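Local coordinates for HRDC domain-containing protein (Bifidobacterium adolescentis ATCC 15703, PDB 3CYM) that is functionally uncharacterised but is probably a nucleic-acid-binding 3'-5' exonuclease related to ribonuclease D, at residues A[223-226]-A[227-230]; A[323-327]-A[328-332]. All blocks are in the same frame, centred on the assembly; numbering follows the deposited sequence.

Contact 1. Residues A[223-226]-A[227-230]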
loop_
_atom_site.group_PDB
_atom_site.type_symbol
_atom_site.label_atom_id
_atom_site.label_comp_id
_atom_site.label_asym_id
_atom_site.label_seq_id
_atom_site.Cartn_x
_atom_site.Cartn_y
_atom_site.Cartn_z
ATOM N N HIS A 223 16.463 -13.308 0.942
ATOM C CA HIS A 223 17.432 -14.404 0.785
ATOM C C HIS A 223 17.033 -15.689 1.516
ATOM O O HIS A 223 17.897 -16.517 1.837
ATOM C CB HIS A 223 18.859 -13.972 1.153
ATOM C CG HIS A 223 19.398 -12.880 0.286
ATOM N ND1 HIS A 223 20.281 -13.117 -0.745
ATOM C CD2 HIS A 223 19.172 -11.545 0.291
ATOM C CE1 HIS A 223 20.579 -11.974 -1.337
ATOM N NE2 HIS A 223 19.917 -11.006 -0.730
ATOM N N ILE A 224 15.723 -15.857 1.739
ATOM C CA ILE A 224 15.153 -17.023 2.443
ATOM C C ILE A 224 15.344 -18.314 1.647
ATOM O O ILE A 224 15.440 -19.409 2.217
ATOM C CB ILE A 224 13.634 -16.803 2.814
ATOM C CG1 ILE A 224 13.109 -17.880 3.767
ATOM C CG2 ILE A 224 12.743 -16.685 1.566
ATOM C CD1 ILE A 224 13.898 -17.999 5.022
ATOM N N THR A 225 15.439 -18.151 0.329
ATOM C CA THR A 225 15.574 -19.248 -0.615
ATOM C C THR A 225 16.870 -20.039 -0.404
ATOM O O THR A 225 16.917 -21.243 -0.645
ATOM C CB THR A 225 15.408 -18.746 -2.085
ATOM O OG1 THR A 225 15.529 -19.848 -2.994
ATOM C CG2 THR A 225 16.426 -17.675 -2.431
ATOM N N GLU A 226 17.889 -19.359 0.119
ATOM C CA GLU A 226 19.187 -19.955 0.409
ATOM C C GLU A 226 19.150 -20.920 1.597
ATOM O O GLU A 226 20.156 -21.551 1.917
ATOM C CB GLU A 226 20.199 -18.847 0.701
ATOM C CG GLU A 226 20.376 -17.808 -0.407
ATOM C CD GLU A 226 21.304 -16.676 0.000
ATOM O OE1 GLU A 226 21.926 -16.764 1.083
ATOM O OE2 GLU A 226 21.414 -15.691 -0.762
ATOM N N VAL A 227 17.980 -21.037 2.223
ATOM C CA VAL A 227 17.808 -21.726 3.501
ATOM C C VAL A 227 16.587 -22.671 3.453
ATOM O O VAL A 227 16.363 -23.472 4.366
ATOM C CB VAL A 227 17.792 -20.654 4.673
ATOM C CG1 VAL A 227 16.601 -20.762 5.607
ATOM C CG2 VAL A 227 19.116 -20.635 5.427
ATOM N N MET A 228 15.845 -22.614 2.345
ATOM C CA MET A 228 14.604 -23.391 2.150
ATOM C C MET A 228 14.717 -24.923 2.126
ATOM O O MET A 228 13.731 -25.612 2.365
ATOM C CB MET A 228 13.863 -22.904 0.903
ATOM C CG MET A 228 12.694 -21.979 1.206
ATOM S SD MET A 228 12.248 -20.913 -0.183
ATOM C CE MET A 228 11.884 -22.104 -1.481
ATOM N N ARG A 229 15.906 -25.452 1.857
ATOM C CA ARG A 229 16.152 -26.898 1.943
ATOM C C ARG A 229 16.258 -27.381 3.394
ATOM O O ARG A 229 16.098 -28.567 3.680
ATOM C CB ARG A 229 17.430 -27.263 1.176
ATOM C CG ARG A 229 18.721 -26.637 1.744
ATOM C CD ARG A 229 19.559 -26.015 0.642
ATOM N NE ARG A 229 18.882 -24.863 0.049
ATOM C CZ ARG A 229 18.827 -24.607 -1.257
ATOM N NH1 ARG A 229 18.180 -23.534 -1.690
ATOM N NH2 ARG A 229 19.403 -25.425 -2.134
ATOM N N ASP A 230 16.525 -26.446 4.299
ATOM C CA ASP A 230 16.866 -26.744 5.680
ATOM C C ASP A 230 15.721 -26.291 6.583
ATOM O O ASP A 230 15.565 -25.099 6.862
ATOM C CB ASP A 230 18.183 -26.030 6.022
ATOM C CG ASP A 230 18.745 -26.409 7.384
ATOM O OD1 ASP A 230 18.089 -27.152 8.150
ATOM O OD2 ASP A 230 19.865 -25.940 7.690
#
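R229 turns back on T225 because its CG lies between the backbone N and the carbonyl carbon (chi1 63°) and the chain bends again at chi2 and chi3. T225 O lies at the edge of the guanidinium, close to the guanidinium plane. R229 NH1 donates to T225 O at 2.8 Å with an N-H...O angle of 150°, arriving slightly tilted from the carbonyl plane. The other nitrogen on this side fares less well: R229 NE stays 4.0 Å from E226 O, is buried here and has no partner in the model. I224 reaches the other way, CG1 anti to its backbone N (chi1 -169°), and its CD1 rests 3.9 Å from V227 CG1, the two side chains crossing at about a right angle.

The backbone is a short 3-10 segment, 224-226, running into a type I beta turn from V227 to D230. V227 N bonds to I224 O at 3.0 Å, and M228 N reaches T225 O only weakly, so T225 O takes one firm and one weak donor. M228 SD lies 3.7 Å from T225 CA. E226 splits its carboxylate: H223 ND1 donates to E226 OE2 at 2.8 Å, OE2 lying close to the imidazole plane while the donor comes from above the carboxylate plane, and OE1 forms a salt bridge with K269, a pairing likely to favour the ionised acid.

D230 N-caps helix 231-250, its OD1 bonding weakly to the N of Q232 and A233. I224 and V227 pack on L234 of that helix, and they also touch I265 and K269, respectively, of helix 261-270.

Contact 2. Residues A[323-327]-A[328-332]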
loop_
_atom_site.group_PDB
_atom_site.type_symbol
_atom_site.label_atom_id
_atom_site.label_comp_id
_atom_site.label_asym_id
_atom_site.label_seq_id
_atom_site.Cartn_x
_atom_site.Cartn_y
_atom_site.Cartn_z
ATOM N N LEU A 323 16.131 -24.227 18.237
ATOM C CA LEU A 323 16.974 -25.414 18.124
ATOM C C LEU A 323 16.547 -26.518 19.104
ATOM O O LEU A 323 17.029 -27.650 19.020
ATOM C CB LEU A 323 18.462 -25.048 18.328
ATOM C CG LEU A 323 19.232 -24.341 17.197
ATOM C CD1 LEU A 323 20.557 -23.787 17.683
ATOM C CD2 LEU A 323 19.472 -25.257 15.995
ATOM N N ALA A 324 15.655 -26.183 20.034
ATOM C CA ALA A 324 15.114 -27.150 20.988
ATOM C C ALA A 324 13.780 -27.735 20.506
ATOM O O ALA A 324 13.186 -28.585 21.181
ATOM C CB ALA A 324 14.957 -26.512 22.362
ATOM N N LEU A 325 13.312 -27.271 19.347
ATOM C CA LEU A 325 12.078 -27.763 18.737
ATOM C C LEU A 325 12.213 -29.196 18.238
ATOM O O LEU A 325 13.230 -29.538 17.629
ATOM C CB LEU A 325 11.669 -26.888 17.547
ATOM C CG LEU A 325 10.832 -25.639 17.776
ATOM C CD1 LEU A 325 10.399 -25.120 16.420
ATOM C CD2 LEU A 325 9.626 -25.952 18.624
ATOM N N PRO A 326 11.183 -30.031 18.486
ATOM C CA PRO A 326 11.119 -31.359 17.877
ATOM C C PRO A 326 11.034 -31.205 16.358
ATOM O O PRO A 326 10.311 -30.327 15.883
ATOM C CB PRO A 326 9.810 -31.940 18.426
ATOM C CG PRO A 326 9.503 -31.137 19.653
ATOM C CD PRO A 326 10.017 -29.768 19.352
ATOM N N PRO A 327 11.797 -32.020 15.605
ATOM C CA PRO A 327 11.819 -31.994 14.137
ATOM C C PRO A 327 10.438 -32.051 13.468
ATOM O O PRO A 327 10.266 -31.531 12.368
ATOM C CB PRO A 327 12.646 -33.231 13.783
ATOM C CG PRO A 327 13.546 -33.399 14.939
ATOM C CD PRO A 327 12.735 -33.023 16.138
ATOM N N SER A 328 9.466 -32.647 14.153
ATOM C CA SER A 328 8.097 -32.742 13.666
ATOM C C SER A 328 7.322 -31.429 13.809
ATOM O O SER A 328 6.133 -31.363 13.481
ATOM C CB SER A 328 7.367 -33.875 14.396
ATOM O OG SER A 328 7.257 -33.615 15.791
ATOM N N GLU A 329 7.992 -30.388 14.301
ATOM C CA GLU A 329 7.371 -29.070 14.433
ATOM C C GLU A 329 7.975 -28.025 13.499
ATOM O O GLU A 329 7.449 -26.916 13.391
ATOM C CB GLU A 329 7.410 -28.583 15.880
ATOM C CG GLU A 329 6.321 -29.185 16.749
ATOM C CD GLU A 329 6.332 -28.631 18.155
ATOM O OE1 GLU A 329 6.052 -27.424 18.325
ATOM O OE2 GLU A 329 6.602 -29.410 19.092
ATOM N N TRP A 330 9.075 -28.389 12.836
ATOM C CA TRP A 330 9.676 -27.559 11.798
ATOM C C TRP A 330 8.705 -27.392 10.636
ATOM O O TRP A 330 8.034 -28.351 10.247
ATOM C CB TRP A 330 10.973 -28.176 11.265
ATOM C CG TRP A 330 12.036 -28.454 12.282
ATOM C CD1 TRP A 330 12.159 -27.905 13.529
ATOM C CD2 TRP A 330 13.161 -29.332 12.116
ATOM N NE1 TRP A 330 13.275 -28.410 14.161
ATOM C CE2 TRP A 330 13.911 -29.281 13.315
ATOM C CE3 TRP A 330 13.602 -30.161 11.076
ATOM C CZ2 TRP A 330 15.077 -30.034 13.503
ATOM C CZ3 TRP A 330 14.766 -30.905 11.261
ATOM C CH2 TRP A 330 15.490 -30.833 12.467
ATOM N N PRO A 331 8.625 -26.176 10.075
ATOM C CA PRO A 331 7.781 -25.917 8.916
ATOM C C PRO A 331 8.411 -26.490 7.646
ATOM O O PRO A 331 9.586 -26.853 7.663
ATOM C CB PRO A 331 7.754 -24.391 8.857
ATOM C CG PRO A 331 9.076 -23.998 9.396
ATOM C CD PRO A 331 9.338 -24.960 10.510
ATOM N N ASP A 332 7.628 -26.568 6.566
ATOM C CA ASP A 332 8.063 -27.161 5.292
ATOM C C ASP A 332 9.138 -26.329 4.578
ATOM O O ASP A 332 8.949 -25.861 3.449
ATOM C CB ASP A 332 6.857 -27.369 4.367
ATOM C CG ASP A 332 5.722 -28.127 5.038
ATOM O OD1 ASP A 332 5.934 -29.290 5.445
ATOM O OD2 ASP A 332 4.612 -27.559 5.141
HETATM O O HOH W 1 14.803 -27.871 16.495
#
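E329 N donates to P326 O at 2.8 Å, with an N-H...O angle of 150°, and closes a beta turn over P327 and S328. The backbone angles of those two residues lie near the type I values, and P326 CA and E329 CA are 5.6 Å apart. One residue on, W330 N to P327 O is a weak bond of 3.4 Å. A water ties the arms of the turn together: it donates to L325 O at 2.6 Å and accepts from W330 NE1 at 2.8 Å, lying in the indole plane at the ring edge.

The packing centres on W330, whose CG sits beside the backbone N (chi1 -57°), an orientation that lays the indole against P327. P327 CA makes a CH-pi contact 3.6 Å from the centroid of the five-membered ring and 17° off its normal, while P327 CB touches W330 CH2 on the six-membered ring. An alanine here removes the indole, which would probably leave the water held less firmly at L325 O and P327 CA without a surface to pack on.

W330 also touches Q232 of helix 231-250, and E329 O accepts a hydrogen bond from R238 NH1 of the same helix. Residues 325-330 also touch a crystal neighbour, so the lattice may contribute to this conformation. E329 and P326 lie side by side, pointing the same way, with E329 OE2 3.4 Å from P326 CG.

In the fold
Contacts 1 and 2 do not touch: their centres are about 16 Å apart and their nearest atoms about 5 Å. They follow in series along the chain, and what relates them is helix 231-250, which contact 1 introduces through its N-cap and against which contact 2 leans with residues far later in sequence. K271 is a second meeting point, paired with D230 and touched by L323. R231, directly after the cap, makes a weak hydrogen bond to P331 O and a long, weak ion pair with D332. Both contacts are peripheral, with centres about 27 and 34 Å from the chain's centre, and neither includes the sodium-site residues D44, E46 and D172 of the exonuclease domain.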